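Local coordinates for protein putative dehydrogenase (Pseudomonas fluorescens, PDB 6UUG) that acts as MsuC, a two-component flavin-dependent monooxygenase that oxidises methanesulfinate in bacterial sulfur assimilation, at residues Ala41-Thr46 and Asp62-Ser67; Ser31-Ala36 and Val92-Lys97; Gly55-Glu60 and Ser100-Val105. One frame throughout, in Å; residues are numbered along the deposited sequence.

Contact 1. Residues Ala41-Thr46 and Asp62-Ser67; sequences AEFALT and DALRDS
The ring of Phe43 turns its edge, not a face, to residues 62-67: Ala63 CB and Leu64 CD2 both lie near its plane. Phe43 CE1 is 4.2 Å from Ala63 CB, and the far end of the ring, Phe43 CZ, stands 4.4 Å from Leu64 CD2. Glu60 CG and Ile102 CG2 both lie on one side of the ring, set toward its border, while Phe95 abuts the CE2 edge, slightly displaced to the other side, so the ring is met by several helices. With CG set beside the backbone N (chi1 -66°), the phenyl group reaches straight across to the neighbouring helix. The backbones stay well apart, Phe43 CA and Ala63 CA being 9.5 Å from each other, and a long flat side chain suits this gap. Ala63 offers only a methyl to the ring edge, whereas Leu64 starts off to one side and brings a branch tip back. No hydrogen bond joins the two segments; the polar bonds nearby run along the second helix or to other parts of the chain. Ser67 OG donates to Leu64 O (2.6 Å), which also accepts from Ser67 N, so two bonds grip one carbonyl oxygen. Arg65 NH1 and Asp62 OD1 form a salt bridge at 3.1 Å, though as a hydrogen bond it is weak, bent to 127°. Arg65 also binds Asp173 and Gln175. The arrangement is apolar helix-helix packing between two consecutive helices, 32-53 and 58-67, of the helical N-terminal domain of the acyl-CoA dehydrogenase fold.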
loop_
_atom_site.group_PDB
_atom_site.type_symbol
_atom_site.label_atom_id
_atom_site.label_comp_id
_atom_site.label_asym_id
_atom_site.label_seq_id
_atom_site.Cartn_x
_atom_site.Cartn_y
_atom_site.Cartn_z
ATOM N N ALA A 41 -23.389 0.182 25.961
ATOM C CA ALA A 41 -22.709 0.919 27.024
ATOM C C ALA A 41 -22.448 0.029 28.238
ATOM O O ALA A 41 -21.360 0.072 28.831
ATOM C CB ALA A 41 -23.533 2.148 27.417
ATOM N N GLU A 42 -23.433 -0.787 28.622
ATOM C CA GLU A 42 -23.235 -1.713 29.734
ATOM C C GLU A 42 -22.212 -2.785 29.376
ATOM O O GLU A 42 -21.349 -3.124 30.196
ATOM C CB GLU A 42 -24.568 -2.355 30.137
ATOM C CG GLU A 42 -25.598 -1.366 30.651
ATOM N N PHE A 43 -22.287 -3.323 28.152
ATOM C CA PHE A 43 -21.304 -4.315 27.727
ATOM C C PHE A 43 -19.893 -3.739 27.770
ATOM O O PHE A 43 -18.945 -4.431 28.156
ATOM C CB PHE A 43 -21.621 -4.817 26.314
ATOM C CG PHE A 43 -22.904 -5.599 26.201
ATOM C CD1 PHE A 43 -23.519 -6.142 27.325
ATOM C CD2 PHE A 43 -23.485 -5.803 24.960
ATOM C CE1 PHE A 43 -24.688 -6.858 27.213
ATOM C CE2 PHE A 43 -24.667 -6.519 24.841
ATOM C CZ PHE A 43 -25.264 -7.049 25.964
ATOM N N ALA A 44 -19.735 -2.469 27.381
ATOM C CA ALA A 44 -18.403 -1.875 27.296
ATOM C C ALA A 44 -17.702 -1.861 28.646
ATOM O O ALA A 44 -16.468 -1.871 28.703
ATOM C CB ALA A 44 -18.487 -0.453 26.742
ATOM N N LEU A 45 -18.466 -1.849 29.741
ATOM C CA LEU A 45 -17.863 -1.767 31.066
ATOM C C LEU A 45 -17.046 -3.007 31.411
ATOM O O LEU A 45 -16.060 -2.906 32.152
ATOM C CB LEU A 45 -18.949 -1.538 32.110
ATOM C CG LEU A 45 -19.718 -0.225 31.979
ATOM C CD1 LEU A 45 -20.781 -0.144 33.059
ATOM C CD2 LEU A 45 -18.776 0.956 32.074
ATOM N N THR A 46 -17.430 -4.175 30.897
ATOM C CA THR A 46 -16.741 -5.429 31.180
ATOM C C THR A 46 -16.076 -6.046 29.955
ATOM O O THR A 46 -15.550 -7.158 30.053
ATOM C CB THR A 46 -17.723 -6.445 31.777
ATOM O OG1 THR A 46 -18.748 -6.731 30.813
ATOM C CG2 THR A 46 -18.374 -5.895 33.037
ATOM N N ASP A 62 -28.134 -13.148 28.779
ATOM C CA ASP A 62 -29.411 -12.945 29.465
ATOM C C ASP A 62 -29.910 -11.513 29.292
ATOM O O ASP A 62 -31.118 -11.281 29.170
ATOM C CB ASP A 62 -29.282 -13.287 30.955
ATOM C CG ASP A 62 -29.213 -14.788 31.214
ATOM O OD1 ASP A 62 -29.594 -15.582 30.322
ATOM O OD2 ASP A 62 -28.776 -15.168 32.322
ATOM N N ALA A 63 -28.995 -10.540 29.281
ATOM C CA ALA A 63 -29.389 -9.159 29.025
ATOM C C ALA A 63 -30.014 -9.007 27.642
ATOM O O ALA A 63 -30.942 -8.215 27.460
ATOM C CB ALA A 63 -28.184 -8.232 29.178
ATOM N N LEU A 64 -29.507 -9.749 26.653
ATOM C CA LEU A 64 -30.154 -9.784 25.342
ATOM C C LEU A 64 -31.542 -10.412 25.425
ATOM O O LEU A 64 -32.495 -9.905 24.820
ATOM C CB LEU A 64 -29.276 -10.544 24.341
ATOM C CG LEU A 64 -27.990 -9.830 23.914
ATOM C CD1 LEU A 64 -27.156 -10.751 23.020
ATOM C CD2 LEU A 64 -28.316 -8.553 23.182
ATOM N N ARG A 65 -31.677 -11.514 26.168
ATOM C CA ARG A 65 -32.991 -12.132 26.354
ATOM C C ARG A 65 -34.006 -11.132 26.897
ATOM O O ARG A 65 -35.114 -10.998 26.363
ATOM C CB ARG A 65 -32.881 -13.335 27.289
ATOM C CG ARG A 65 -32.262 -14.559 26.660
ATOM C CD ARG A 65 -32.158 -15.701 27.650
ATOM N NE ARG A 65 -31.737 -16.911 26.956
ATOM C CZ ARG A 65 -30.480 -17.330 26.861
ATOM N NH1 ARG A 65 -29.496 -16.665 27.457
ATOM N NH2 ARG A 65 -30.208 -18.437 26.181
ATOM N N ASP A 66 -33.627 -10.390 27.939
ATOM C CA ASP A 66 -34.544 -9.450 28.573
ATOM C C ASP A 66 -34.817 -8.216 27.720
ATOM O O ASP A 66 -35.845 -7.563 27.916
ATOM C CB ASP A 66 -33.987 -9.043 29.937
ATOM C CG ASP A 66 -33.897 -10.218 30.899
ATOM O OD1 ASP A 66 -34.586 -11.237 30.659
ATOM O OD2 ASP A 66 -33.141 -10.124 31.889
ATOM N N SER A 67 -33.935 -7.892 26.767
ATOM C CA SER A 67 -34.066 -6.663 25.984
ATOM C C SER A 67 -35.202 -6.708 24.972
ATOM O O SER A 67 -35.650 -5.649 24.515
ATOM C CB SER A 67 -32.765 -6.382 25.228
ATOM O OG SER A 67 -32.586 -7.346 24.194
#

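Contact 2. Residues Ser31-Ala36 and Val92-Lys97; sequences SPLQTA and VREFAK
A backbone oxygen, rather than a side chain, makes the nearest approach here: Ala36 O lies 3.6 Å from Phe95 CE1, meeting the ring obliquely. The methyl of the same alanine adds the apolar part, Ala36 CB sitting 4.0 Å from both CE1 and CZ of Phe95, so the end of the ring spans the methyl and the carbonyl. A small residue suits this place because the helices come close, with Ala36 CA only 7.1 Å from Glu94 CA. Phe95 does not start directly toward the other helix; with CG anti to its carbonyl carbon (chi1 -74°), the ring swings round to reach it. Its other neighbours include Phe106, an edge-to-face partner on helix 100-119.

The start of helix 32-53 is held by reciprocal bonds. Ser31 OG accepts from Gln34 N in a nearly straight bond (170°), and Gln34 OE1 takes the Ser31 N-H at 2.9 Å, that donor standing above the amide plane. Serine, with its short hydroxyl, and glutamine, with its longer acceptor, fit these roles. The close alanine-aromatic helix packing sits about one turn beyond this capping box, in the N-terminal helical domain of an acyl-CoA dehydrogenase fold.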
loop_
_atom_site.group_PDB
_atom_site.type_symbol
_atom_site.label_atom_id
_atom_site.label_comp_id
_atom_site.label_asym_id
_atom_site.label_seq_id
_atom_site.Cartn_x
_atom_site.Cartn_y
_atom_site.Cartn_z
ATOM N N SER A 31 -36.477 2.902 20.885
ATOM C CA SER A 31 -36.326 2.184 19.632
ATOM C C SER A 31 -35.315 1.052 19.811
ATOM O O SER A 31 -34.530 1.060 20.764
ATOM C CB SER A 31 -35.866 3.132 18.529
ATOM O OG SER A 31 -34.478 3.420 18.641
ATOM N N PRO A 32 -35.323 0.055 18.917
ATOM C CA PRO A 32 -34.310 -1.013 19.027
ATOM C C PRO A 32 -32.878 -0.504 18.997
ATOM O O PRO A 32 -32.040 -1.022 19.747
ATOM C CB PRO A 32 -34.626 -1.917 17.825
ATOM C CG PRO A 32 -36.097 -1.722 17.610
ATOM C CD PRO A 32 -36.340 -0.260 17.898
ATOM N N LEU A 33 -32.565 0.491 18.154
ATOM C CA LEU A 33 -31.210 1.032 18.139
ATOM C C LEU A 33 -30.863 1.669 19.477
ATOM O O LEU A 33 -29.772 1.449 20.010
ATOM C CB LEU A 33 -31.039 2.047 17.007
ATOM C CG LEU A 33 -29.629 2.634 16.886
ATOM C CD1 LEU A 33 -28.651 1.530 16.567
ATOM C CD2 LEU A 33 -29.538 3.747 15.836
ATOM N N GLN A 34 -31.782 2.466 20.037
ATOM C CA GLN A 34 -31.534 3.058 21.348
ATOM C C GLN A 34 -31.337 1.984 22.412
ATOM O O GLN A 34 -30.450 2.102 23.262
ATOM C CB GLN A 34 -32.683 4.003 21.724
ATOM C CG GLN A 34 -32.775 5.236 20.814
ATOM C CD GLN A 34 -34.168 5.887 20.789
ATOM O OE1 GLN A 34 -35.099 5.433 21.459
ATOM N NE2 GLN A 34 -34.307 6.955 20.000
ATOM N N THR A 35 -32.161 0.934 22.386
ATOM C CA THR A 35 -31.992 -0.171 23.328
ATOM C C THR A 35 -30.630 -0.836 23.159
ATOM O O THR A 35 -29.950 -1.139 24.147
ATOM C CB THR A 35 -33.106 -1.200 23.138
ATOM O OG1 THR A 35 -34.375 -0.599 23.431
ATOM C CG2 THR A 35 -32.895 -2.397 24.040
ATOM N N ALA A 36 -30.225 -1.082 21.913
ATOM C CA ALA A 36 -28.916 -1.682 21.661
ATOM C C ALA A 36 -27.784 -0.786 22.150
ATOM O O ALA A 36 -26.807 -1.277 22.727
ATOM C CB ALA A 36 -28.761 -1.987 20.167
ATOM N N VAL A 92 -26.316 -5.276 14.889
ATOM C CA VAL A 92 -25.092 -6.090 14.887
ATOM C C VAL A 92 -23.853 -5.191 14.881
ATOM O O VAL A 92 -22.907 -5.380 15.664
ATOM C CB VAL A 92 -25.092 -7.056 13.681
ATOM C CG1 VAL A 92 -23.745 -7.758 13.562
ATOM C CG2 VAL A 92 -26.212 -8.098 13.796
ATOM N N ARG A 93 -23.843 -4.202 13.982
ATOM C CA ARG A 93 -22.742 -3.250 13.878
ATOM C C ARG A 93 -22.534 -2.489 15.184
ATOM O O ARG A 93 -21.395 -2.296 15.632
ATOM C CB ARG A 93 -23.040 -2.281 12.726
ATOM C CG ARG A 93 -22.168 -1.027 12.629
ATOM C CD ARG A 93 -22.707 -0.143 11.484
ATOM N NE ARG A 93 -21.995 1.118 11.272
ATOM C CZ ARG A 93 -22.361 2.012 10.354
ATOM N NH1 ARG A 93 -23.412 1.760 9.573
ATOM N NH2 ARG A 93 -21.687 3.152 10.214
ATOM N N GLU A 94 -23.632 -2.063 15.821
ATOM C CA GLU A 94 -23.524 -1.307 17.065
ATOM C C GLU A 94 -22.907 -2.145 18.179
ATOM O O GLU A 94 -22.075 -1.653 18.947
ATOM C CB GLU A 94 -24.901 -0.797 17.488
ATOM C CG GLU A 94 -24.850 0.157 18.666
ATOM C CD GLU A 94 -24.286 1.518 18.299
ATOM O OE1 GLU A 94 -24.363 1.909 17.114
ATOM O OE2 GLU A 94 -23.765 2.204 19.203
ATOM N N PHE A 95 -23.306 -3.419 18.288
ATOM C CA PHE A 95 -22.692 -4.287 19.293
ATOM C C PHE A 95 -21.213 -4.497 18.991
ATOM O O PHE A 95 -20.377 -4.483 19.902
ATOM C CB PHE A 95 -23.398 -5.640 19.355
ATOM C CG PHE A 95 -24.751 -5.600 20.011
ATOM C CD1 PHE A 95 -25.005 -4.722 21.050
ATOM C CD2 PHE A 95 -25.759 -6.443 19.583
ATOM C CE1 PHE A 95 -26.266 -4.683 21.656
ATOM C CE2 PHE A 95 -27.014 -6.417 20.191
ATOM C CZ PHE A 95 -27.255 -5.536 21.223
ATOM N N ALA A 96 -20.869 -4.649 17.711
ATOM C CA ALA A 96 -19.487 -4.937 17.332
ATOM C C ALA A 96 -18.522 -3.809 17.676
ATOM O O ALA A 96 -17.316 -4.062 17.795
ATOM C CB ALA A 96 -19.412 -5.257 15.838
ATOM N N LYS A 97 -19.018 -2.580 17.845
ATOM C CA LYS A 97 -18.139 -1.493 18.265
ATOM C C LYS A 97 -17.527 -1.769 19.633
ATOM O O LYS A 97 -16.396 -1.336 19.899
ATOM C CB LYS A 97 -18.904 -0.174 18.300
ATOM C CG LYS A 97 -19.401 0.301 16.960
ATOM C CD LYS A 97 -20.285 1.543 17.129
ATOM C CE LYS A 97 -20.830 1.979 15.813
ATOM N NZ LYS A 97 -21.504 3.324 15.927
#

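Contact 3. Residues Gly55-Glu60 and Ser100-Val105; sequences GTPKAE and SSIAHV
Before helix 58-67 the chain bends through an inverse gamma turn centred on Pro57 (phi -82°, psi 72°), and the first turn of that helix then brings Glu60 CA to 7.8 Å from Ile102 CA. Proline suits the bend: its ring already confines phi to such a value, and its position just ahead of the helix costs no backbone N-H bond. Across the gap, a single methyl does nearly all the touching. Ile102 CD1 reaches Pro57 CG at 3.9 Å and Glu60 CB at 3.8 Å, lodging against the ring of one and the first methylene of the other. The side chains of Pro57 and Ile102 run alongside each other, pointing opposite ways. This apolar join links the beginning of helix 58-67 to the first turn of helix 100-119, inside the N-terminal helical domain shared with acyl-CoA dehydrogenases. Ile102 suits a buried apolar place, its side chain asking for no polar partner and its CG1 branch, beside the backbone N, carrying CD1 outward. Glu60 divides its character: its CB faces the isoleucine, but the chain bends at chi2 (67°) and leads the carboxylate away, toward a long, weak ion pair with Arg50. The flanks are polar. Ser100 OG and His104 ND1 both bond to Gln213, and Ser101 OG accepts from Gln215 N. On the other segment, Thr56 OG1 bonds to Asp217 and Asn206.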
loop_
_atom_site.group_PDB
_atom_site.type_symbol
_atom_site.label_atom_id
_atom_site.label_comp_id
_atom_site.label_asym_id
_atom_site.label_seq_id
_atom_site.Cartn_x
_atom_site.Cartn_y
_atom_site.Cartn_z
ATOM N N GLY A 55 -14.859 -17.845 27.380
ATOM C CA GLY A 55 -16.005 -18.584 27.863
ATOM C C GLY A 55 -17.326 -17.999 27.395
ATOM O O GLY A 55 -17.391 -17.160 26.490
ATOM N N THR A 56 -18.399 -18.450 28.046
ATOM C CA THR A 56 -19.750 -18.021 27.689
ATOM C C THR A 56 -20.096 -16.725 28.410
ATOM O O THR A 56 -20.016 -16.675 29.646
ATOM C CB THR A 56 -20.770 -19.096 28.039
ATOM O OG1 THR A 56 -20.359 -20.349 27.477
ATOM C CG2 THR A 56 -22.149 -18.731 27.474
ATOM N N PRO A 57 -20.478 -15.662 27.695
ATOM C CA PRO A 57 -20.911 -14.409 28.351
ATOM C C PRO A 57 -22.370 -14.501 28.783
ATOM O O PRO A 57 -23.275 -13.884 28.211
ATOM C CB PRO A 57 -20.678 -13.365 27.252
ATOM C CG PRO A 57 -20.910 -14.125 25.967
ATOM C CD PRO A 57 -20.568 -15.587 26.224
ATOM N N LYS A 58 -22.609 -15.306 29.822
ATOM C CA LYS A 58 -23.979 -15.647 30.206
ATOM C C LYS A 58 -24.769 -14.420 30.646
ATOM O O LYS A 58 -25.933 -14.253 30.258
ATOM C CB LYS A 58 -23.951 -16.710 31.308
ATOM C CG LYS A 58 -25.305 -17.012 31.934
ATOM C CD LYS A 58 -26.301 -17.559 30.923
ATOM C CE LYS A 58 -27.585 -18.018 31.619
ATOM N NZ LYS A 58 -28.700 -18.294 30.665
ATOM N N ALA A 59 -24.163 -13.547 31.461
ATOM C CA ALA A 59 -24.862 -12.347 31.908
ATOM C C ALA A 59 -25.260 -11.459 30.730
ATOM O O ALA A 59 -26.357 -10.880 30.713
ATOM C CB ALA A 59 -23.983 -11.573 32.894
ATOM N N GLU A 60 -24.380 -11.340 29.734
ATOM C CA GLU A 60 -24.687 -10.513 28.571
ATOM C C GLU A 60 -25.748 -11.168 27.692
ATOM O O GLU A 60 -26.609 -10.480 27.134
ATOM C CB GLU A 60 -23.407 -10.242 27.771
ATOM C CG GLU A 60 -22.391 -9.345 28.478
ATOM C CD GLU A 60 -21.773 -9.977 29.728
ATOM O OE1 GLU A 60 -21.575 -11.215 29.750
ATOM O OE2 GLU A 60 -21.495 -9.230 30.696
ATOM N N SER A 100 -17.406 -7.698 19.803
ATOM C CA SER A 100 -17.684 -8.393 18.554
ATOM C C SER A 100 -18.125 -9.831 18.779
ATOM O O SER A 100 -18.755 -10.403 17.889
ATOM C CB SER A 100 -16.461 -8.362 17.641
ATOM O OG SER A 100 -15.378 -9.019 18.253
ATOM N N SER A 101 -17.787 -10.435 19.927
ATOM C CA SER A 101 -18.300 -11.774 20.232
ATOM C C SER A 101 -19.803 -11.750 20.456
ATOM O O SER A 101 -20.531 -12.623 19.967
ATOM C CB SER A 101 -17.606 -12.347 21.465
ATOM O OG SER A 101 -16.284 -12.706 21.143
ATOM N N ILE A 102 -20.279 -10.770 21.214
ATOM C CA ILE A 102 -21.719 -10.608 21.382
ATOM C C ILE A 102 -22.366 -10.258 20.048
ATOM O O ILE A 102 -23.441 -10.772 19.706
ATOM C CB ILE A 102 -21.995 -9.550 22.467
ATOM C CG1 ILE A 102 -21.794 -10.181 23.846
ATOM C CG2 ILE A 102 -23.402 -8.979 22.353
ATOM C CD1 ILE A 102 -22.808 -11.278 24.156
ATOM N N ALA A 103 -21.714 -9.395 19.259
ATOM C CA ALA A 103 -22.272 -9.063 17.951
ATOM C C ALA A 103 -22.410 -10.309 17.092
ATOM O O ALA A 103 -23.407 -10.474 16.379
ATOM C CB ALA A 103 -21.398 -8.024 17.251
ATOM N N HIS A 104 -21.419 -11.203 17.162
ATOM C CA HIS A 104 -21.411 -12.423 16.354
ATOM C C HIS A 104 -22.552 -13.361 16.728
ATOM O O HIS A 104 -23.279 -13.844 15.856
ATOM C CB HIS A 104 -20.061 -13.116 16.531
ATOM C CG HIS A 104 -19.795 -14.234 15.569
ATOM N ND1 HIS A 104 -18.513 -14.593 15.210
ATOM C CD2 HIS A 104 -20.619 -15.085 14.913
ATOM C CE1 HIS A 104 -18.559 -15.613 14.371
ATOM N NE2 HIS A 104 -19.824 -15.933 14.177
ATOM N N VAL A 105 -22.705 -13.664 18.017
ATOM C CA VAL A 105 -23.759 -14.605 18.383
ATOM C C VAL A 105 -25.128 -13.979 18.193
ATOM O O VAL A 105 -26.083 -14.685 17.872
ATOM C CB VAL A 105 -23.577 -15.123 19.820
ATOM C CG1 VAL A 105 -22.359 -16.041 19.870
ATOM C CG2 VAL A 105 -23.472 -13.979 20.799
#

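In the fold
All three contacts lie in the N-terminal helical domain and join four of its helices. Contacts 1 and 3 are buried; contact 2 is partly buried, Ala36 and Phe95 inside and Leu33 and Glu94 more open. Helix 32-53 serves contacts 1 and 2, helix 58-67 serves contacts 1 and 3. Phe43 and Phe95 meet between contacts 1 and 2, where Leu64 CD2 also comes within 3.8 Å of Phe95 CZ, while Ala103 of contact 3 packs against helix 85-96 of contact 2. Chemistry follows place: an aromatic edge fills the widest gap in contact 1, an alanine allows close approach in contact 2, and one isoleucine methyl suffices in contact 3. Polar bonds run within segments or to other parts of the chain.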